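PDB 5XH8: extracellular invertase from Aspergillus kawachii, which transfers fructosyl units with high efficiency, probably from sucrose, to make fructooligosaccharides such as 1-kestose, and hydrolyses beta-fructofuranosides. Local coordinates for residues N387-E392 against K523-D528; A395-V400 against V409-L414; G472-F477 against Y490-N495. All blocks are in the same frame, centred on the assembly; numbering follows the deposited sequence.

Contact 3 is the buried one, a hairpin within the C-terminal beta-sandwich, whereas contacts 1 and 2 are partly buried and lie close together, their centres about 10 Å apart. Contact 2 pairs the hairpin strands 398-403 and 408-418, and contact 1 sets the preceding short helix, 388-391, against residues 523-528 of the sandwich. Side chains of the two touch, W397 and L411 of contact 2 lying near R525 and F527 of contact 1. Contact 1 also touches contact 3, through L524, K523, Y491 and N495. Backbone hydrogen bonds hold contacts 2 and 3; contact 1 instead rests on a side-chain salt bridge and side-chain hydrogen bonds, one of them to a helix carbonyl.

Contact 1: residues N387-E392 against K523-D528; sequences NALARE and KLRLFD
R525 NH1 takes L389 O of helix 388-391, and both terminal nitrogens grip E392, just past the helix. R525 NH1 donates to L389 O at 2.8 Å, on a lone pair in the carbonyl plane, and to E392 OE2 at 2.9 Å. R525 NH2 reaches the same E392 OE2 at 3.1 Å, completing an end-on salt bridge in which both nitrogens approach from one face of the carboxylate, its plane turned 60° from the guanidinium. E392 holds CG anti to the backbone N (chi1 -176°), and its extended chain carries OE2 into the guanidinium plane of R525; OE1 is taken by W239 NE1. R525 NH2 also forms a salt bridge with E496 OE1. L389 CD2 lies over the centre of the R525 guanidinium, 3.9 Å above its plane. At the other end of the helix, N387 is the N-cap: N387 OD1 accepts from A390 N at 3.3 Å, while N387 ND2 makes a weak hydrogen bond to D528 OD2 at 2.9 Å. D528 OD1 forms a salt bridge with R469 NH2, and the F527 ring turns its edge to L389 O. The charge of R525 is thus shared between E392 and E496, and this polar cluster ties the helix to the connection between sandwich strands 520-523 and 528-531.

Contact 2: residues A395-V400 against V409-L414; sequences ASWQVV and VELQTL
L411 and V399 meet at the centre of one face of a beta hairpin, strands 398-403 and 408-418, which extends the propeller-side sheet through strand 366-385. V399 CG2 lies 3.8 Å from L411 CD2, while its other methyl, V399 CG1, comes to 3.9 Å from V409 CG1, so the branched residue touches two neighbours of the partner strand. L411 also reaches W397: the two side chains run side by side in the same direction, with L411 CD1 3.9 Å from W397 CD1, oblique to the ring. The indole is fixed from several sides. NE1 donates to A390 O, A395 CB sits over one face, and F527 and W239 make edge-to-face contacts with it.

The backbones bring these groups together. Q398 and Q412 form the antiparallel hydrogen-bonded pair, Q398 N giving to Q412 O and Q412 N to Q398 O, and V399 with L411 is the non-hydrogen-bonded pair that follows. Beyond it V400 N donates to E410 O at 2.9 Å with a nearly straight N-H...O angle of 168°. The short strand segments run at 126° to each other, well away from exact antiparallel.

Q398 and Q412 project together from the face opposite V399 and L411, their amide planes 48° apart. V400 crosses Q412 at about a right angle, with V400 CG1 3.5 Å from Q412 CB. The other methyl, V400 CG2, rests 3.6 Å from the carboxylate oxygen E410 OE1.

The polar edge lies at S396, whose OG is bound to A309 O. T413 OG1 donates a short 2.5 Å hydrogen bond to S396 O, almost in line with that carbonyl.

Contact 3: residues G472-F477 against Y490-N495; sequences GLKSGF and YYQFSN
S475 and Y491 form the hydrogen-bonded pair of an antiparallel beta hairpin, strands 474-481 and 487-492, in the C-terminal beta-sandwich. The axes of the short segments 474-477 and 490-492 approach to 4.3 Å, with an angle of 164° between their directions. S475 N gives to Y491 O at 3.1 Å and Y491 N to S475 O at 2.8 Å, with non-hydrogen-bonded pairs on either side: K474 with Q492, and G476 with Y490. At the latter the CA atoms of G476 and Y490 approach to 4.0 Å, a closeness that a residue without a side chain allows.

On one face K474 runs alongside Y490, with K474 CG 3.7 Å from Y490 CE2. The tyrosine CG sits between the backbone N and the carbonyl carbon (chi1 62°), which lays the ring alongside the lysine chain. On the face of S475 and Y491, S475 OG bonds to H579 ND1, Y491 OH to L524 O, and Y491 CE2 points at the centre of an F493 face. Beyond the strand end L473 CD2 meets the edge of the F493 ring, 3.6 Å from F493 CD1; F464 adds an edge-to-face partner to F493. There one water joins the segments, donating to L473 O at 2.6 Å and accepting from S494 N at 2.9 Å.

Contact 1: residues N387-E392 against K523-D528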
loop_
_atom_site.group_PDB
_atom_site.type_symbol
_atom_site.label_atom_id
_atom_site.label_comp_id
_atom_site.label_asym_id
_atom_site.label_seq_id
_atom_site.Cartn_x
_atom_site.Cartn_y
_atom_site.Cartn_z
ATOM N N ASN A 387 -50.849 -9.598 -20.605
ATOM C CA ASN A 387 -51.187 -10.861 -19.946
ATOM C C ASN A 387 -50.094 -11.205 -18.930
ATOM O O ASN A 387 -49.238 -10.368 -18.643
ATOM C CB ASN A 387 -51.407 -11.981 -20.988
ATOM C CG ASN A 387 -50.213 -12.188 -21.912
ATOM O OD1 ASN A 387 -49.084 -11.813 -21.595
ATOM N ND2 ASN A 387 -50.470 -12.778 -23.077
ATOM N N ALA A 388 -50.159 -12.410 -18.360
ATOM C CA ALA A 388 -49.172 -12.905 -17.405
ATOM C C ALA A 388 -47.729 -12.833 -17.952
ATOM O O ALA A 388 -46.808 -12.396 -17.252
ATOM C CB ALA A 388 -49.509 -14.338 -17.019
ATOM N N LEU A 389 -47.560 -13.240 -19.209
ATOM C CA LEU A 389 -46.241 -13.278 -19.849
ATOM C C LEU A 389 -45.564 -11.917 -19.788
ATOM O O LEU A 389 -44.391 -11.825 -19.416
ATOM C CB LEU A 389 -46.338 -13.728 -21.305
ATOM C CG LEU A 389 -46.864 -15.138 -21.573
ATOM C CD1 LEU A 389 -46.992 -15.332 -23.073
ATOM C CD2 LEU A 389 -45.986 -16.216 -20.967
ATOM N N ALA A 390 -46.309 -10.873 -20.140
ATOM C CA ALA A 390 -45.785 -9.512 -20.137
ATOM C C ALA A 390 -45.554 -8.944 -18.733
ATOM O O ALA A 390 -44.658 -8.125 -18.547
ATOM C CB ALA A 390 -46.698 -8.589 -20.925
ATOM N N ARG A 391 -46.361 -9.382 -17.764
ATOM C CA ARG A 391 -46.389 -8.798 -16.410
ATOM C C ARG A 391 -45.504 -9.520 -15.397
ATOM O O ARG A 391 -45.414 -9.072 -14.261
ATOM C CB ARG A 391 -47.841 -8.769 -15.861
ATOM C CG ARG A 391 -48.757 -7.761 -16.528
ATOM C CD ARG A 391 -48.565 -6.360 -15.972
ATOM N NE ARG A 391 -49.339 -5.384 -16.734
ATOM C CZ ARG A 391 -49.367 -4.078 -16.487
ATOM N NH1 ARG A 391 -48.649 -3.560 -15.498
ATOM N NH2 ARG A 391 -50.109 -3.272 -17.242
ATOM N N GLU A 392 -44.859 -10.620 -15.780
ATOM C CA GLU A 392 -44.041 -11.380 -14.841
ATOM C C GLU A 392 -42.968 -10.452 -14.272
ATOM O O GLU A 392 -42.425 -9.618 -14.998
ATOM C CB GLU A 392 -43.404 -12.573 -15.547
ATOM C CG GLU A 392 -42.605 -13.494 -14.648
ATOM C CD GLU A 392 -42.225 -14.786 -15.338
ATOM O OE1 GLU A 392 -41.208 -15.390 -14.950
ATOM O OE2 GLU A 392 -42.930 -15.210 -16.278
ATOM N N LYS A 523 -32.315 -18.115 -22.079
ATOM C CA LYS A 523 -33.752 -17.792 -22.032
ATOM C C LYS A 523 -34.096 -16.635 -22.952
ATOM O O LYS A 523 -33.392 -15.611 -22.969
ATOM C CB LYS A 523 -34.181 -17.367 -20.628
ATOM C CG LYS A 523 -34.020 -18.434 -19.567
ATOM C CD LYS A 523 -35.149 -19.445 -19.597
ATOM C CE LYS A 523 -36.482 -18.827 -19.197
ATOM N NZ LYS A 523 -37.393 -19.908 -18.733
ATOM N N LEU A 524 -35.186 -16.802 -23.705
ATOM C CA LEU A 524 -35.737 -15.734 -24.523
ATOM C C LEU A 524 -37.264 -15.888 -24.550
ATOM O O LEU A 524 -37.755 -16.900 -25.023
ATOM C CB LEU A 524 -35.194 -15.812 -25.947
ATOM C CG LEU A 524 -35.803 -14.803 -26.929
ATOM C CD1 LEU A 524 -35.493 -13.361 -26.533
ATOM C CD2 LEU A 524 -35.319 -15.100 -28.334
ATOM N N ARG A 525 -37.989 -14.904 -24.018
ATOM C CA ARG A 525 -39.445 -14.894 -24.082
ATOM C C ARG A 525 -39.882 -14.172 -25.339
ATOM O O ARG A 525 -39.430 -13.061 -25.622
ATOM C CB ARG A 525 -40.076 -14.208 -22.878
ATOM C CG ARG A 525 -41.586 -13.978 -23.037
ATOM C CD ARG A 525 -42.283 -13.831 -21.709
ATOM N NE ARG A 525 -42.184 -15.069 -20.958
ATOM C CZ ARG A 525 -42.447 -15.197 -19.666
ATOM N NH1 ARG A 525 -42.874 -14.166 -18.937
ATOM N NH2 ARG A 525 -42.294 -16.380 -19.095
ATOM N N LEU A 526 -40.760 -14.835 -26.084
ATOM C CA LEU A 526 -41.482 -14.256 -27.215
ATOM C C LEU A 526 -42.871 -13.955 -26.651
ATOM O O LEU A 526 -43.589 -14.872 -26.234
ATOM C CB LEU A 526 -41.549 -15.280 -28.366
ATOM C CG LEU A 526 -40.168 -15.679 -28.929
ATOM C CD1 LEU A 526 -40.240 -16.803 -29.959
ATOM C CD2 LEU A 526 -39.484 -14.454 -29.532
ATOM N N PHE A 527 -43.210 -12.670 -26.574
ATOM C CA PHE A 527 -44.461 -12.247 -25.942
ATOM C C PHE A 527 -45.628 -12.382 -26.928
ATOM O O PHE A 527 -45.428 -12.581 -28.137
ATOM C CB PHE A 527 -44.382 -10.788 -25.500
ATOM C CG PHE A 527 -43.298 -10.506 -24.505
ATOM C CD1 PHE A 527 -43.515 -10.698 -23.142
ATOM C CD2 PHE A 527 -42.064 -10.010 -24.927
ATOM C CE1 PHE A 527 -42.515 -10.419 -22.222
ATOM C CE2 PHE A 527 -41.059 -9.734 -24.008
ATOM C CZ PHE A 527 -41.285 -9.936 -22.658
ATOM N N ASP A 528 -46.846 -12.246 -26.409
ATOM C CA ASP A 528 -48.025 -12.111 -27.279
ATOM C C ASP A 528 -48.103 -10.659 -27.700
ATOM O O ASP A 528 -47.986 -9.768 -26.860
ATOM C CB ASP A 528 -49.285 -12.596 -26.559
ATOM C CG ASP A 528 -49.240 -14.082 -26.280
ATOM O OD1 ASP A 528 -48.906 -14.850 -27.199
ATOM O OD2 ASP A 528 -49.523 -14.495 -25.148
#

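Contact 2: residues A395-V400 against V409-L414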
loop_
_atom_site.group_PDB
_atom_site.type_symbol
_atom_site.label_atom_id
_atom_site.label_comp_id
_atom_site.label_asym_id
_atom_site.label_seq_id
_atom_site.Cartn_x
_atom_site.Cartn_y
_atom_site.Cartn_z
ATOM N N ALA A 395 -37.808 -10.277 -13.825
ATOM C CA ALA A 395 -37.466 -10.721 -15.162
ATOM C C ALA A 395 -36.583 -9.668 -15.824
ATOM O O ALA A 395 -36.036 -8.806 -15.141
ATOM C CB ALA A 395 -38.740 -10.982 -15.957
ATOM N N SER A 396 -36.459 -9.725 -17.148
ATOM C CA SER A 396 -35.530 -8.859 -17.906
ATOM C C SER A 396 -36.179 -7.721 -18.635
ATOM O O SER A 396 -35.598 -7.171 -19.580
ATOM C CB SER A 396 -34.758 -9.713 -18.911
ATOM O OG SER A 396 -34.266 -10.860 -18.249
ATOM N N TRP A 397 -37.374 -7.339 -18.188
ATOM C CA TRP A 397 -38.107 -6.245 -18.809
ATOM C C TRP A 397 -39.048 -5.619 -17.788
ATOM O O TRP A 397 -39.295 -6.199 -16.730
ATOM C CB TRP A 397 -38.907 -6.773 -20.002
ATOM C CG TRP A 397 -39.846 -7.878 -19.606
ATOM C CD1 TRP A 397 -41.144 -7.736 -19.166
ATOM C CD2 TRP A 397 -39.563 -9.288 -19.573
ATOM N NE1 TRP A 397 -41.679 -8.967 -18.880
ATOM C CE2 TRP A 397 -40.742 -9.939 -19.121
ATOM C CE3 TRP A 397 -38.449 -10.071 -19.923
ATOM C CZ2 TRP A 397 -40.831 -11.335 -18.980
ATOM C CZ3 TRP A 397 -38.526 -11.460 -19.759
ATOM C CH2 TRP A 397 -39.718 -12.079 -19.295
ATOM N N GLN A 398 -39.571 -4.445 -18.113
ATOM C CA GLN A 398 -40.636 -3.833 -17.312
ATOM C C GLN A 398 -41.639 -3.044 -18.157
ATOM O O GLN A 398 -41.307 -2.493 -19.235
ATOM C CB GLN A 398 -40.052 -2.932 -16.231
ATOM C CG GLN A 398 -39.293 -1.735 -16.769
ATOM C CD GLN A 398 -38.439 -1.062 -15.720
ATOM O OE1 GLN A 398 -38.609 -1.284 -14.521
ATOM N NE2 GLN A 398 -37.516 -0.218 -16.169
ATOM N N VAL A 399 -42.860 -2.976 -17.627
ATOM C CA VAL A 399 -43.948 -2.246 -18.262
ATOM C C VAL A 399 -43.694 -0.767 -18.040
ATOM O O VAL A 399 -43.528 -0.356 -16.914
ATOM C CB VAL A 399 -45.313 -2.651 -17.645
ATOM C CG1 VAL A 399 -46.440 -1.755 -18.160
ATOM C CG2 VAL A 399 -45.616 -4.132 -17.913
ATOM N N VAL A 400 -43.635 0.019 -19.105
ATOM C CA VAL A 400 -43.486 1.489 -18.991
ATOM C C VAL A 400 -44.713 2.312 -19.452
ATOM O O VAL A 400 -44.725 3.539 -19.284
ATOM C CB VAL A 400 -42.241 2.015 -19.737
ATOM C CG1 VAL A 400 -40.980 1.346 -19.191
ATOM C CG2 VAL A 400 -42.363 1.845 -21.248
ATOM N N VAL A 409 -49.490 -3.354 -23.543
ATOM C CA VAL A 409 -48.456 -2.621 -22.785
ATOM C C VAL A 409 -47.237 -2.316 -23.676
ATOM O O VAL A 409 -46.980 -3.030 -24.651
ATOM C CB VAL A 409 -47.966 -3.397 -21.534
ATOM C CG1 VAL A 409 -49.050 -3.447 -20.472
ATOM C CG2 VAL A 409 -47.505 -4.812 -21.876
ATOM N N GLU A 410 -46.515 -1.244 -23.359
ATOM C CA GLU A 410 -45.166 -1.032 -23.882
ATOM C C GLU A 410 -44.154 -1.589 -22.870
ATOM O O GLU A 410 -44.188 -1.242 -21.677
ATOM C CB GLU A 410 -44.887 0.441 -24.118
ATOM C CG GLU A 410 -43.610 0.665 -24.908
ATOM C CD GLU A 410 -43.366 2.111 -25.244
ATOM O OE1 GLU A 410 -43.684 2.977 -24.406
ATOM O OE2 GLU A 410 -42.851 2.387 -26.347
ATOM N N LEU A 411 -43.266 -2.459 -23.346
ATOM C CA LEU A 411 -42.208 -3.011 -22.507
ATOM C C LEU A 411 -40.900 -2.297 -22.765
ATOM O O LEU A 411 -40.679 -1.734 -23.852
ATOM C CB LEU A 411 -42.032 -4.502 -22.751
ATOM C CG LEU A 411 -43.194 -5.433 -22.397
ATOM C CD1 LEU A 411 -42.757 -6.875 -22.593
ATOM C CD2 LEU A 411 -43.694 -5.200 -20.970
ATOM N N GLN A 412 -40.045 -2.320 -21.744
ATOM C CA GLN A 412 -38.703 -1.746 -21.806
ATOM C C GLN A 412 -37.689 -2.810 -21.384
ATOM O O GLN A 412 -37.934 -3.575 -20.452
ATOM C CB GLN A 412 -38.621 -0.550 -20.867
ATOM C CG GLN A 412 -37.397 0.327 -21.038
ATOM C CD GLN A 412 -37.156 1.219 -19.830
ATOM O OE1 GLN A 412 -36.963 0.745 -18.713
ATOM N NE2 GLN A 412 -37.170 2.506 -20.054
ATOM N N THR A 413 -36.551 -2.841 -22.077
ATOM C CA THR A 413 -35.467 -3.772 -21.767
ATOM C C THR A 413 -34.151 -3.230 -22.324
ATOM O O THR A 413 -34.109 -2.161 -22.970
ATOM C CB THR A 413 -35.761 -5.170 -22.341
ATOM O OG1 THR A 413 -34.866 -6.131 -21.781
ATOM C CG2 THR A 413 -35.623 -5.202 -23.837
ATOM N N LEU A 414 -33.069 -3.963 -22.085
ATOM C CA LEU A 414 -31.770 -3.574 -22.646
ATOM C C LEU A 414 -31.662 -4.081 -24.090
ATOM O O LEU A 414 -31.804 -5.281 -24.358
ATOM C CB LEU A 414 -30.602 -4.113 -21.807
ATOM C CG LEU A 414 -29.214 -3.706 -22.326
ATOM C CD1 LEU A 414 -28.972 -2.221 -22.102
ATOM C CD2 LEU A 414 -28.109 -4.543 -21.697
#

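Contact 3: residues G472-F477 against Y490-N495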
loop_
_atom_site.group_PDB
_atom_site.type_symbol
_atom_site.label_atom_id
_atom_site.label_comp_id
_atom_site.label_asym_id
_atom_site.label_seq_id
_atom_site.Cartn_x
_atom_site.Cartn_y
_atom_site.Cartn_z
ATOM N N GLY A 472 -43.927 -28.892 -26.935
ATOM C CA GLY A 472 -42.635 -29.537 -27.183
ATOM C C GLY A 472 -41.962 -29.167 -28.500
ATOM O O GLY A 472 -41.062 -29.882 -28.937
ATOM N N LEU A 473 -42.391 -28.068 -29.130
ATOM C CA LEU A 473 -41.761 -27.536 -30.343
ATOM C C LEU A 473 -40.260 -27.218 -30.158
ATOM O O LEU A 473 -39.852 -26.681 -29.113
ATOM C CB LEU A 473 -42.496 -26.271 -30.827
ATOM C CG LEU A 473 -41.932 -25.576 -32.086
ATOM C CD1 LEU A 473 -43.041 -25.041 -32.980
ATOM C CD2 LEU A 473 -40.943 -24.445 -31.759
ATOM N N LYS A 474 -39.484 -27.577 -31.190
ATOM C CA LYS A 474 -38.086 -27.206 -31.361
ATOM C C LYS A 474 -37.894 -26.892 -32.826
ATOM O O LYS A 474 -38.067 -27.782 -33.662
ATOM C CB LYS A 474 -37.152 -28.345 -30.979
ATOM C CG LYS A 474 -37.197 -28.695 -29.512
ATOM C CD LYS A 474 -36.464 -29.976 -29.218
ATOM C CE LYS A 474 -37.007 -30.571 -27.937
ATOM N NZ LYS A 474 -36.048 -31.545 -27.383
ATOM N N SER A 475 -37.557 -25.641 -33.143
ATOM C CA SER A 475 -37.282 -25.239 -34.517
ATOM C C SER A 475 -36.069 -24.294 -34.618
ATOM O O SER A 475 -35.867 -23.427 -33.767
ATOM C CB SER A 475 -38.529 -24.577 -35.130
ATOM O OG SER A 475 -39.733 -25.212 -34.690
ATOM N N GLY A 476 -35.281 -24.466 -35.678
ATOM C CA GLY A 476 -34.187 -23.577 -35.966
ATOM C C GLY A 476 -33.415 -23.998 -37.194
ATOM O O GLY A 476 -34.009 -24.274 -38.238
ATOM N N PHE A 477 -32.088 -24.030 -37.077
ATOM C CA PHE A 477 -31.229 -24.415 -38.183
ATOM C C PHE A 477 -30.152 -25.375 -37.741
ATOM O O PHE A 477 -29.746 -25.397 -36.586
ATOM C CB PHE A 477 -30.578 -23.203 -38.831
ATOM C CG PHE A 477 -31.552 -22.197 -39.355
ATOM C CD1 PHE A 477 -32.032 -22.285 -40.660
ATOM C CD2 PHE A 477 -31.990 -21.147 -38.548
ATOM C CE1 PHE A 477 -32.939 -21.358 -41.139
ATOM C CE2 PHE A 477 -32.894 -20.216 -39.028
ATOM C CZ PHE A 477 -33.373 -20.323 -40.322
ATOM N N TYR A 490 -31.521 -23.914 -32.053
ATOM C CA TYR A 490 -32.984 -23.908 -32.138
ATOM C C TYR A 490 -33.683 -23.202 -30.990
ATOM O O TYR A 490 -33.121 -23.073 -29.913
ATOM C CB TYR A 490 -33.483 -25.344 -32.268
ATOM C CG TYR A 490 -33.166 -26.258 -31.098
ATOM C CD1 TYR A 490 -31.991 -27.011 -31.067
ATOM C CD2 TYR A 490 -34.065 -26.417 -30.058
ATOM C CE1 TYR A 490 -31.723 -27.882 -30.030
ATOM C CE2 TYR A 490 -33.795 -27.278 -29.005
ATOM C CZ TYR A 490 -32.630 -28.004 -28.999
ATOM O OH TYR A 490 -32.379 -28.846 -27.954
ATOM N N TYR A 491 -34.897 -22.710 -31.254
ATOM C CA TYR A 491 -35.788 -22.221 -30.203
ATOM C C TYR A 491 -36.659 -23.358 -29.688
ATOM O O TYR A 491 -37.101 -24.213 -30.447
ATOM C CB TYR A 491 -36.662 -21.071 -30.689
ATOM C CG TYR A 491 -37.383 -20.390 -29.549
ATOM C CD1 TYR A 491 -36.715 -19.469 -28.732
ATOM C CD2 TYR A 491 -38.718 -20.688 -29.251
ATOM C CE1 TYR A 491 -37.356 -18.852 -27.662
ATOM C CE2 TYR A 491 -39.372 -20.075 -28.184
ATOM C CZ TYR A 491 -38.692 -19.154 -27.391
ATOM O OH TYR A 491 -39.326 -18.550 -26.320
ATOM N N GLN A 492 -36.907 -23.336 -28.392
ATOM C CA GLN A 492 -37.622 -24.356 -27.667
ATOM C C GLN A 492 -38.636 -23.638 -26.764
ATOM O O GLN A 492 -38.239 -22.842 -25.893
ATOM C CB GLN A 492 -36.589 -25.116 -26.850
ATOM C CG GLN A 492 -37.090 -26.228 -25.976
ATOM C CD GLN A 492 -35.943 -27.002 -25.365
ATOM O OE1 GLN A 492 -35.436 -26.655 -24.304
ATOM N NE2 GLN A 492 -35.529 -28.062 -26.033
ATOM N N PHE A 493 -39.937 -23.880 -26.975
ATOM C CA PHE A 493 -40.974 -23.244 -26.133
ATOM C C PHE A 493 -41.104 -23.816 -24.739
ATOM O O PHE A 493 -41.499 -23.083 -23.854
ATOM C CB PHE A 493 -42.356 -23.236 -26.805
ATOM C CG PHE A 493 -42.530 -22.130 -27.795
ATOM C CD1 PHE A 493 -42.174 -22.317 -29.117
ATOM C CD2 PHE A 493 -43.025 -20.902 -27.401
ATOM C CE1 PHE A 493 -42.325 -21.304 -30.036
ATOM C CE2 PHE A 493 -43.179 -19.877 -28.318
ATOM C CZ PHE A 493 -42.827 -20.082 -29.640
ATOM N N SER A 494 -40.768 -25.087 -24.530
ATOM C CA SER A 494 -40.930 -25.733 -23.209
ATOM C C SER A 494 -40.280 -24.982 -22.047
ATOM O O SER A 494 -40.843 -24.933 -20.948
ATOM C CB SER A 494 -40.364 -27.142 -23.236
ATOM O OG SER A 494 -38.989 -27.110 -23.565
ATOM N N ASN A 495 -39.089 -24.424 -22.289
ATOM C CA ASN A 495 -38.403 -23.553 -21.310
ATOM C C ASN A 495 -38.037 -22.184 -21.890
ATOM O O ASN A 495 -37.185 -21.468 -21.342
ATOM C CB ASN A 495 -37.163 -24.249 -20.754
ATOM C CG ASN A 495 -36.199 -24.720 -21.845
ATOM O OD1 ASN A 495 -36.395 -24.488 -23.036
ATOM N ND2 ASN A 495 -35.152 -25.395 -21.426
HETATM O O HOH W 1 -40.535 -27.112 -26.661
#